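Local coordinates for 3-oxo-tetronate kinase (Cupriavidus necator, PDB 5DMH), which catalyses the ATP-dependent phosphorylation of 3-oxo-tetronate to 3-oxo-tetronate 4-phosphate, with ADP bound in this structure, at residues T87-L98 and N127-A138; S195-Y204 and L221-D232. All coordinates share one frame; numbering follows the deposited sequence.

Interaction 1 (T87-L98 and N127-A138); sequences TIPAVEAVAQSL and NIGPVAEALLAA
Two neighbouring helices of the sugar-binding N-terminal domain, 90-98 and 128-138, run roughly parallel, their N-to-C directions 37° apart and their axes 8.8 Å apart at closest approach. The polar contact sits at their N-terminal ends. Asn127, in the N-cap position but making no capping bond with its side chain, sends its amide across to the turn ahead of the other helix: ND2 donates to Ile88 O at 2.8 Å, almost straight at 169°, with the acceptor close to the amide plane. A second bond from ND2, to Ser85 O, fixes the rotation of the amide, so OD1 rests 3.3 Å from Ala90 CA while Ala93 CB packs against the amide group.

Further along, the contact is apolar. The two methyls of Val94 divide the work: CG1, anti to the backbone N (chi1 168°), meets Ala134 CB at 3.5 Å, and CG2 lies over Pro130, 3.9 Å from its CB. Val131 answers with CG2 against Ala93 CB and CG1 against Ser97, 3.5 Å from OG. That hydroxyl is turned back to its own helix and donates to Ala93 O at 2.7 Å; Ser97 N reaches the same oxygen from the opposite face. At the far end Leu98 CD2 touches Ala138 CB at 3.6 Å.

On the side facing strand 111-115, Val131 and Leu135 touch Phe114. Leu135 also reaches Leu251 of strand 251-254 and Ala132 meets Met228 of strand 228-231, so helix 128-138 rests on all three strands, while Ser97 of the other helix touches Leu83.

Interaction 2 (S195-Y204 and L221-D232); sequences SKNKVGLLRY and LRSDGVRMAIAD
Ser195 opens the contact, its OG 3.9 Å from the CE methyl of Met228 (selenomethionine) while hydrogen-bonded to Leu191 O. Next, Asn197 lies against Arg227, amide and guanidinium planes 62° apart; a water bridges them, accepting from Asn197 ND2 and, in the guanidinium plane, from Arg227 NE at 2.7 Å. Lys198 O takes Arg227 N at 2.9 Å and, weakly, Met228 N, just ahead of the Val199-Met228 bridge. Strands 199-202 and 228-231 are adjacent and parallel, 199-202 the outermost within this chain. Val199 shares a face with Met228 and Ile230. Gly200 gives its N to Met228 O and takes Ile230 N at its O; Val226 CG1 packs 3.6 Å from Gly200 N, on the face that carries Ala229 and Leu202. Leu201, on the Val199 face, brings CD1 to 3.6 Å from Asp232 OD1. Leu202, its CG anti to the backbone N (chi1 173°), crosses Leu221 of helix 211-223 at about a right angle; that helix leads through a Schellman motif at Gly225 into strand 228-231. Leu202 N and O continue the ladder to Ile230 O and Asp232 N. Tyr204 N donates to Asp232 OD2 at 2.8 Å, from the anti side of the carboxylate, and this oxygen also lies at the tyrosine ring edge. Asp232 OD2 and OD1 additionally accept from Arg159 N and Gly160 N, so three backbone N-H groups grip this buried carboxylate, which would probably favour its charged form.

Interactions 1 and 2 belong to the same N-terminal domain and meet at helix 128-138. Glu133 on that helix probably accepts hydrogen bonds from Lys196 N and Asn197 N, holding the start of segment 195-204, while Ala132 packs on the selenium of Met228. Interaction 1 joins two helices largely through small apolar side chains; the side chain of Thr87, at its margin, is about 7 Å from the bound ADP. Interaction 2 lies away from the annotated sites, and backbone hydrogen bonds carry it. Both are partly buried: five of fourteen touching residues are buried in interaction 1 and nine of eighteen in interaction 2, although the second sits at the edge strand, farther from the chain centre.

Interaction 1 (T87-L98 and N127-A138)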
loop_
_atom_site.group_PDB
_atom_site.type_symbol
_atom_site.label_atom_id
_atom_site.label_comp_id
_atom_site.label_asym_id
_atom_site.label_seq_id
_atom_site.Cartn_x
_atom_site.Cartn_y
_atom_site.Cartn_z
ATOM N N THR A 87 -5.557 -7.115 -6.896
ATOM C CA THR A 87 -6.732 -7.933 -7.141
ATOM C C THR A 87 -6.966 -8.284 -8.615
ATOM O O THR A 87 -7.996 -8.873 -8.941
ATOM C CB THR A 87 -8.015 -7.256 -6.611
ATOM O OG1 THR A 87 -8.215 -6.015 -7.300
ATOM C CG2 THR A 87 -7.912 -6.998 -5.129
ATOM N N ILE A 88 -6.046 -7.911 -9.495
ATOM C CA ILE A 88 -6.114 -8.305 -10.903
ATOM C C ILE A 88 -5.773 -9.805 -11.010
ATOM O O ILE A 88 -5.277 -10.391 -10.064
ATOM C CB ILE A 88 -5.173 -7.409 -11.789
ATOM C CG1 ILE A 88 -3.695 -7.652 -11.487
ATOM C CG2 ILE A 88 -5.534 -5.922 -11.608
ATOM C CD1 ILE A 88 -2.739 -6.805 -12.300
ATOM N N PRO A 89 -6.053 -10.444 -12.152
ATOM C CA PRO A 89 -5.641 -11.842 -12.325
ATOM C C PRO A 89 -4.168 -12.077 -12.044
ATOM O O PRO A 89 -3.319 -11.220 -12.334
ATOM C CB PRO A 89 -5.975 -12.125 -13.797
ATOM C CG PRO A 89 -7.149 -11.218 -14.051
ATOM C CD PRO A 89 -6.846 -9.968 -13.304
ATOM N N ALA A 90 -3.870 -13.243 -11.495
ATOM C CA ALA A 90 -2.504 -13.556 -11.064
ATOM C C ALA A 90 -1.492 -13.460 -12.215
ATOM O O ALA A 90 -0.387 -12.931 -12.028
ATOM C CB ALA A 90 -2.450 -14.928 -10.419
ATOM N N VAL A 91 -1.878 -13.920 -13.401
ATOM C CA VAL A 91 -0.967 -13.865 -14.548
ATOM C C VAL A 91 -0.566 -12.424 -14.874
ATOM O O VAL A 91 0.574 -12.158 -15.247
ATOM C CB VAL A 91 -1.558 -14.571 -15.793
ATOM C CG1 VAL A 91 -2.759 -13.822 -16.340
ATOM C CG2 VAL A 91 -0.493 -14.736 -16.858
ATOM N N GLU A 92 -1.497 -11.496 -14.703
ATOM C CA GLU A 92 -1.224 -10.090 -14.979
ATOM C C GLU A 92 -0.395 -9.439 -13.876
ATOM O O GLU A 92 0.491 -8.631 -14.148
ATOM C CB GLU A 92 -2.519 -9.306 -15.192
ATOM C CG GLU A 92 -3.312 -9.693 -16.417
ATOM C CD GLU A 92 -4.616 -8.900 -16.525
ATOM O OE1 GLU A 92 -4.587 -7.680 -16.271
ATOM O OE2 GLU A 92 -5.668 -9.510 -16.831
ATOM N N ALA A 93 -0.685 -9.796 -12.632
ATOM C CA ALA A 93 0.104 -9.336 -11.505
ATOM C C ALA A 93 1.546 -9.793 -11.641
ATOM O O ALA A 93 2.474 -9.011 -11.388
ATOM C CB ALA A 93 -0.491 -9.827 -10.187
ATOM N N VAL A 94 1.730 -11.057 -12.001
ATOM C CA VAL A 94 3.079 -11.584 -12.205
ATOM C C VAL A 94 3.764 -10.825 -13.337
ATOM O O VAL A 94 4.910 -10.389 -13.213
ATOM C CB VAL A 94 3.059 -13.103 -12.472
ATOM C CG1 VAL A 94 4.438 -13.576 -12.973
ATOM C CG2 VAL A 94 2.619 -13.865 -11.189
ATOM N N ALA A 95 3.058 -10.632 -14.438
ATOM C CA ALA A 95 3.690 -10.002 -15.601
ATOM C C ALA A 95 4.117 -8.573 -15.265
ATOM O O ALA A 95 5.240 -8.164 -15.553
ATOM C CB ALA A 95 2.768 -10.021 -16.782
ATOM N N GLN A 96 3.218 -7.809 -14.645
ATOM C CA GLN A 96 3.569 -6.472 -14.208
ATOM C C GLN A 96 4.706 -6.447 -13.200
ATOM O O GLN A 96 5.534 -5.527 -13.224
ATOM C CB GLN A 96 2.352 -5.750 -13.606
ATOM C CG GLN A 96 1.201 -5.567 -14.556
ATOM C CD GLN A 96 0.120 -4.717 -13.930
ATOM O OE1 GLN A 96 0.351 -4.059 -12.921
ATOM N NE2 GLN A 96 -1.065 -4.736 -14.517
ATOM N N SER A 97 4.735 -7.422 -12.297
ATOM C CA SER A 97 5.752 -7.465 -11.265
ATOM C C SER A 97 7.105 -7.850 -11.849
ATOM O O SER A 97 8.132 -7.294 -11.464
ATOM C CB SER A 97 5.335 -8.391 -10.128
ATOM O OG SER A 97 4.116 -7.944 -9.545
ATOM N N LEU A 98 7.116 -8.776 -12.798
ATOM C CA LEU A 98 8.370 -9.125 -13.478
ATOM C C LEU A 98 8.948 -7.981 -14.308
ATOM O O LEU A 98 10.180 -7.803 -14.386
ATOM C CB LEU A 98 8.154 -10.342 -14.360
ATOM C CG LEU A 98 8.002 -11.627 -13.541
ATOM C CD1 LEU A 98 7.584 -12.791 -14.450
ATOM C CD2 LEU A 98 9.314 -11.961 -12.794
ATOM N N ASN A 127 -2.740 -12.449 -4.902
ATOM C CA ASN A 127 -1.563 -12.498 -5.754
ATOM C C ASN A 127 -0.228 -12.534 -5.005
ATOM O O ASN A 127 0.823 -12.468 -5.631
ATOM C CB ASN A 127 -1.616 -11.273 -6.673
ATOM C CG ASN A 127 -2.784 -11.342 -7.650
ATOM O OD1 ASN A 127 -3.199 -12.431 -8.042
ATOM N ND2 ASN A 127 -3.312 -10.181 -8.053
ATOM N N ILE A 128 -0.267 -12.637 -3.674
ATOM C CA ILE A 128 0.965 -12.610 -2.890
ATOM C C ILE A 128 1.855 -13.812 -3.225
ATOM O O ILE A 128 3.054 -13.661 -3.528
ATOM C CB ILE A 128 0.679 -12.535 -1.360
ATOM C CG1 ILE A 128 -0.095 -11.245 -1.042
ATOM C CG2 ILE A 128 1.991 -12.662 -0.567
ATOM C CD1 ILE A 128 -0.594 -11.160 0.377
ATOM N N GLY A 129 1.267 -15.004 -3.202
ATOM C CA GLY A 129 1.995 -16.207 -3.562
ATOM C C GLY A 129 2.544 -16.211 -4.989
ATOM O O GLY A 129 3.732 -16.463 -5.196
ATOM N N PRO A 130 1.677 -15.977 -5.981
ATOM C CA PRO A 130 2.171 -16.055 -7.364
ATOM C C PRO A 130 3.255 -15.029 -7.658
ATOM O O PRO A 130 4.263 -15.392 -8.290
ATOM C CB PRO A 130 0.919 -15.786 -8.195
ATOM C CG PRO A 130 -0.186 -16.346 -7.360
ATOM C CD PRO A 130 0.207 -16.037 -5.938
ATOM N N VAL A 131 3.111 -13.823 -7.140
ATOM C CA VAL A 131 4.110 -12.776 -7.385
ATOM C C VAL A 131 5.439 -13.058 -6.660
ATOM O O VAL A 131 6.508 -13.001 -7.277
ATOM C CB VAL A 131 3.588 -11.367 -7.064
ATOM C CG1 VAL A 131 4.710 -10.372 -7.070
ATOM C CG2 VAL A 131 2.530 -10.938 -8.089
ATOM N N ALA A 132 5.385 -13.394 -5.376
ATOM C CA ALA A 132 6.601 -13.693 -4.646
ATOM C C ALA A 132 7.342 -14.836 -5.315
ATOM O O ALA A 132 8.578 -14.801 -5.473
ATOM C CB ALA A 132 6.310 -14.022 -3.185
ATOM N N GLU A 133 6.622 -15.890 -5.673
ATOM C CA GLU A 133 7.302 -17.050 -6.250
ATOM C C GLU A 133 7.914 -16.714 -7.604
ATOM O O GLU A 133 9.014 -17.189 -7.924
ATOM C CB GLU A 133 6.360 -18.262 -6.374
ATOM C CG GLU A 133 6.054 -18.889 -5.049
ATOM C CD GLU A 133 5.194 -20.141 -5.131
ATOM O OE1 GLU A 133 4.327 -20.252 -6.016
ATOM O OE2 GLU A 133 5.388 -21.023 -4.285
ATOM N N ALA A 134 7.231 -15.874 -8.378
ATOM C CA ALA A 134 7.731 -15.494 -9.692
ATOM C C ALA A 134 8.995 -14.648 -9.540
ATOM O O ALA A 134 9.927 -14.758 -10.335
ATOM C CB ALA A 134 6.677 -14.725 -10.486
ATOM N N LEU A 135 8.992 -13.765 -8.553
ATOM C CA LEU A 135 10.127 -12.894 -8.327
ATOM C C LEU A 135 11.340 -13.701 -7.865
ATOM O O LEU A 135 12.455 -13.476 -8.357
ATOM C CB LEU A 135 9.779 -11.815 -7.316
ATOM C CG LEU A 135 8.809 -10.721 -7.781
ATOM C CD1 LEU A 135 8.465 -9.856 -6.625
ATOM C CD2 LEU A 135 9.346 -9.860 -8.930
ATOM N N LEU A 136 11.120 -14.657 -6.954
ATOM C CA LEU A 136 12.197 -15.560 -6.530
ATOM C C LEU A 136 12.815 -16.297 -7.720
ATOM O O LEU A 136 14.037 -16.347 -7.848
ATOM C CB LEU A 136 11.699 -16.584 -5.516
ATOM C CG LEU A 136 11.535 -16.107 -4.084
ATOM C CD1 LEU A 136 10.926 -17.275 -3.258
ATOM C CD2 LEU A 136 12.860 -15.626 -3.502
ATOM N N ALA A 137 11.970 -16.852 -8.586
ATOM C CA ALA A 137 12.452 -17.584 -9.747
ATOM C C ALA A 137 13.275 -16.664 -10.634
ATOM O O ALA A 137 14.363 -17.050 -11.078
ATOM C CB ALA A 137 11.311 -18.178 -10.524
ATOM N N ALA A 138 12.774 -15.455 -10.883
ATOM C CA ALA A 138 13.482 -14.536 -11.761
ATOM C C ALA A 138 14.795 -14.043 -11.141
ATOM O O ALA A 138 15.760 -13.770 -11.861
ATOM C CB ALA A 138 12.598 -13.390 -12.201
#

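Interaction 2 (S195-Y204 and L221-D232)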
loop_
_atom_site.group_PDB
_atom_site.type_symbol
_atom_site.label_atom_id
_atom_site.label_comp_id
_atom_site.label_asym_id
_atom_site.label_seq_id
_atom_site.Cartn_x
_atom_site.Cartn_y
_atom_site.Cartn_z
ATOM N N SER A 195 0.188 -20.712 -3.239
ATOM C CA SER A 195 1.601 -20.967 -3.560
ATOM C C SER A 195 1.791 -22.397 -4.049
ATOM O O SER A 195 1.183 -23.327 -3.524
ATOM C CB SER A 195 2.519 -20.735 -2.346
ATOM O OG SER A 195 2.374 -19.441 -1.797
ATOM N N LYS A 196 2.626 -22.558 -5.072
ATOM C CA LYS A 196 2.938 -23.876 -5.637
ATOM C C LYS A 196 3.976 -24.655 -4.811
ATOM O O LYS A 196 3.934 -25.878 -4.713
ATOM C CB LYS A 196 3.448 -23.713 -7.078
ATOM C CG LYS A 196 2.455 -23.066 -8.008
ATOM C CD LYS A 196 2.772 -23.357 -9.471
ATOM C CE LYS A 196 1.935 -22.487 -10.401
ATOM N NZ LYS A 196 2.529 -21.117 -10.538
ATOM N N ASN A 197 4.874 -23.911 -4.189
ATOM C CA ASN A 197 5.997 -24.452 -3.459
ATOM C C ASN A 197 5.813 -24.352 -1.934
ATOM O O ASN A 197 4.899 -23.673 -1.436
ATOM C CB ASN A 197 7.271 -23.726 -3.904
ATOM C CG ASN A 197 7.659 -24.062 -5.346
ATOM O OD1 ASN A 197 7.455 -25.177 -5.798
ATOM N ND2 ASN A 197 8.200 -23.096 -6.063
ATOM N N LYS A 198 6.699 -25.003 -1.187
ATOM C CA LYS A 198 6.494 -25.156 0.241
ATOM C C LYS A 198 6.574 -23.855 1.067
ATOM O O LYS A 198 7.562 -23.121 1.024
ATOM C CB LYS A 198 7.490 -26.197 0.786
ATOM C CG LYS A 198 7.463 -26.366 2.289
ATOM C CD LYS A 198 6.201 -27.014 2.798
ATOM C CE LYS A 198 6.310 -27.286 4.286
ATOM N NZ LYS A 198 5.117 -27.973 4.856
ATOM N N VAL A 199 5.513 -23.580 1.828
ATOM C CA VAL A 199 5.466 -22.431 2.742
ATOM C C VAL A 199 5.701 -22.891 4.168
ATOM O O VAL A 199 5.139 -23.881 4.588
ATOM C CB VAL A 199 4.084 -21.710 2.693
ATOM C CG1 VAL A 199 4.012 -20.636 3.746
ATOM C CG2 VAL A 199 3.863 -21.126 1.325
ATOM N N GLY A 200 6.582 -22.213 4.891
ATOM C CA GLY A 200 6.869 -22.581 6.266
ATOM C C GLY A 200 6.739 -21.388 7.209
ATOM O O GLY A 200 6.065 -20.381 6.904
ATOM N N LEU A 201 7.401 -21.503 8.360
ATOM C CA LEU A 201 7.298 -20.522 9.425
ATOM C C LEU A 201 8.640 -20.258 10.064
ATOM O O LEU A 201 9.331 -21.185 10.486
ATOM C CB LEU A 201 6.335 -21.004 10.505
ATOM C CG LEU A 201 6.143 -20.100 11.742
ATOM C CD1 LEU A 201 5.510 -18.770 11.404
ATOM C CD2 LEU A 201 5.296 -20.836 12.796
ATOM N N LEU A 202 8.988 -18.979 10.150
ATOM C CA LEU A 202 10.116 -18.524 10.946
ATOM C C LEU A 202 9.518 -18.012 12.260
ATOM O O LEU A 202 9.016 -16.907 12.324
ATOM C CB LEU A 202 10.873 -17.439 10.171
ATOM C CG LEU A 202 12.004 -16.689 10.836
ATOM C CD1 LEU A 202 13.059 -17.677 11.329
ATOM C CD2 LEU A 202 12.635 -15.681 9.875
ATOM N N ARG A 203 9.548 -18.843 13.295
ATOM C CA ARG A 203 8.721 -18.643 14.486
ATOM C C ARG A 203 9.310 -17.615 15.454
ATOM O O ARG A 203 10.525 -17.383 15.483
ATOM C CB ARG A 203 8.509 -20.004 15.177
ATOM C CG ARG A 203 7.407 -20.044 16.228
ATOM C CD ARG A 203 7.258 -21.434 16.846
ATOM N NE ARG A 203 6.743 -22.401 15.896
ATOM C CZ ARG A 203 7.464 -23.307 15.228
ATOM N NH1 ARG A 203 6.853 -24.116 14.366
ATOM N NH2 ARG A 203 8.775 -23.442 15.420
ATOM N N TYR A 204 8.441 -17.023 16.268
ATOM C CA TYR A 204 8.814 -15.944 17.182
ATOM C C TYR A 204 9.962 -16.270 18.126
ATOM O O TYR A 204 10.690 -15.369 18.559
ATOM C CB TYR A 204 7.597 -15.548 18.031
ATOM C CG TYR A 204 7.233 -16.591 19.048
ATOM C CD1 TYR A 204 6.459 -17.683 18.709
ATOM C CD2 TYR A 204 7.711 -16.503 20.347
ATOM C CE1 TYR A 204 6.168 -18.654 19.628
ATOM C CE2 TYR A 204 7.412 -17.450 21.282
ATOM C CZ TYR A 204 6.629 -18.534 20.927
ATOM O OH TYR A 204 6.314 -19.508 21.848
ATOM N N LEU A 221 15.632 -23.567 7.629
ATOM C CA LEU A 221 14.379 -23.650 6.876
ATOM C C LEU A 221 14.645 -23.931 5.415
ATOM O O LEU A 221 13.974 -24.759 4.808
ATOM C CB LEU A 221 13.578 -22.356 7.031
ATOM C CG LEU A 221 12.947 -22.129 8.402
ATOM C CD1 LEU A 221 12.489 -20.711 8.542
ATOM C CD2 LEU A 221 11.808 -23.115 8.640
ATOM N N ARG A 222 15.634 -23.245 4.855
ATOM C CA ARG A 222 16.019 -23.457 3.445
ATOM C C ARG A 222 16.440 -24.901 3.211
ATOM O O ARG A 222 16.041 -25.527 2.223
ATOM C CB ARG A 222 17.168 -22.520 3.059
ATOM C CG ARG A 222 16.797 -21.049 2.959
ATOM C CD ARG A 222 18.070 -20.182 3.034
ATOM N NE ARG A 222 18.232 -19.282 1.897
ATOM C CZ ARG A 222 18.786 -19.608 0.747
ATOM N NH1 ARG A 222 19.258 -20.837 0.558
ATOM N NH2 ARG A 222 18.862 -18.705 -0.230
ATOM N N SER A 223 17.264 -25.430 4.112
ATOM C CA SER A 223 17.726 -26.806 4.024
ATOM C C SER A 223 16.532 -27.774 4.114
ATOM O O SER A 223 16.519 -28.823 3.479
ATOM C CB SER A 223 18.759 -27.066 5.150
ATOM O OG SER A 223 19.031 -28.438 5.309
ATOM N N ASP A 224 15.516 -27.390 4.888
ATOM C CA ASP A 224 14.302 -28.188 5.038
ATOM C C ASP A 224 13.419 -28.154 3.779
ATOM O O ASP A 224 12.452 -28.913 3.679
ATOM C CB ASP A 224 13.459 -27.659 6.198
ATOM C CG ASP A 224 14.067 -27.927 7.569
ATOM O OD1 ASP A 224 14.999 -28.739 7.682
ATOM O OD2 ASP A 224 13.568 -27.305 8.551
ATOM N N GLY A 225 13.728 -27.265 2.836
ATOM C CA GLY A 225 12.949 -27.185 1.602
ATOM C C GLY A 225 11.865 -26.114 1.602
ATOM O O GLY A 225 11.033 -26.037 0.685
ATOM N N VAL A 226 11.864 -25.279 2.620
ATOM C CA VAL A 226 10.923 -24.171 2.688
ATOM C C VAL A 226 11.356 -23.113 1.672
ATOM O O VAL A 226 12.482 -22.652 1.687
ATOM C CB VAL A 226 10.888 -23.558 4.091
ATOM C CG1 VAL A 226 10.053 -22.303 4.113
ATOM C CG2 VAL A 226 10.399 -24.599 5.119
ATOM N N ARG A 227 10.459 -22.735 0.780
ATOM C CA ARG A 227 10.801 -21.690 -0.183
ATOM C C ARG A 227 10.291 -20.303 0.190
ATOM O O ARG A 227 10.822 -19.300 -0.274
ATOM C CB ARG A 227 10.381 -22.140 -1.571
ATOM C CG ARG A 227 11.195 -23.411 -1.920
ATOM C CD ARG A 227 11.104 -23.806 -3.361
ATOM N NE ARG A 227 11.404 -22.690 -4.254
ATOM C CZ ARG A 227 12.514 -22.563 -4.973
ATOM N NH1 ARG A 227 13.483 -23.470 -4.919
ATOM N NH2 ARG A 227 12.654 -21.508 -5.758
HETATM N N MSE A 228 9.292 -20.249 1.057
HETATM C CA MSE A 228 8.825 -18.993 1.610
HETATM C C MSE A 228 8.340 -19.228 3.042
HETATM O O MSE A 228 7.573 -20.152 3.294
HETATM C CB MSE A 228 7.686 -18.413 0.750
HETATM C CG MSE A 228 7.124 -17.135 1.264
HETATM SE SE MSE A 228 6.396 -16.101 -0.293
HETATM C CE MSE A 228 5.782 -17.520 -1.362
ATOM N N ALA A 229 8.790 -18.395 3.963
ATOM C CA ALA A 229 8.391 -18.531 5.365
ATOM C C ALA A 229 7.666 -17.294 5.843
ATOM O O ALA A 229 8.182 -16.174 5.709
ATOM C CB ALA A 229 9.609 -18.761 6.251
ATOM N N ILE A 230 6.484 -17.505 6.410
ATOM C CA ILE A 230 5.830 -16.474 7.202
ATOM C C ILE A 230 6.796 -16.157 8.340
ATOM O O ILE A 230 7.321 -17.069 8.947
ATOM C CB ILE A 230 4.511 -16.981 7.777
ATOM C CG1 ILE A 230 3.501 -17.328 6.667
ATOM C CG2 ILE A 230 3.914 -15.956 8.741
ATOM C CD1 ILE A 230 3.147 -16.180 5.757
ATOM N N ALA A 231 7.088 -14.885 8.595
ATOM C CA ALA A 231 7.949 -14.524 9.732
ATOM C C ALA A 231 7.150 -13.873 10.850
ATOM O O ALA A 231 6.495 -12.841 10.636
ATOM C CB ALA A 231 9.066 -13.600 9.296
ATOM N N ASP A 232 7.228 -14.471 12.038
ATOM C CA ASP A 232 6.632 -13.885 13.228
ATOM C C ASP A 232 7.320 -12.554 13.598
ATOM O O ASP A 232 8.522 -12.353 13.408
ATOM C CB ASP A 232 6.695 -14.848 14.442
ATOM C CG ASP A 232 5.691 -15.997 14.389
ATOM O OD1 ASP A 232 4.768 -16.001 13.528
ATOM O OD2 ASP A 232 5.842 -16.923 15.242
HETATM O O HOH W 1 9.631 -20.682 -4.811
#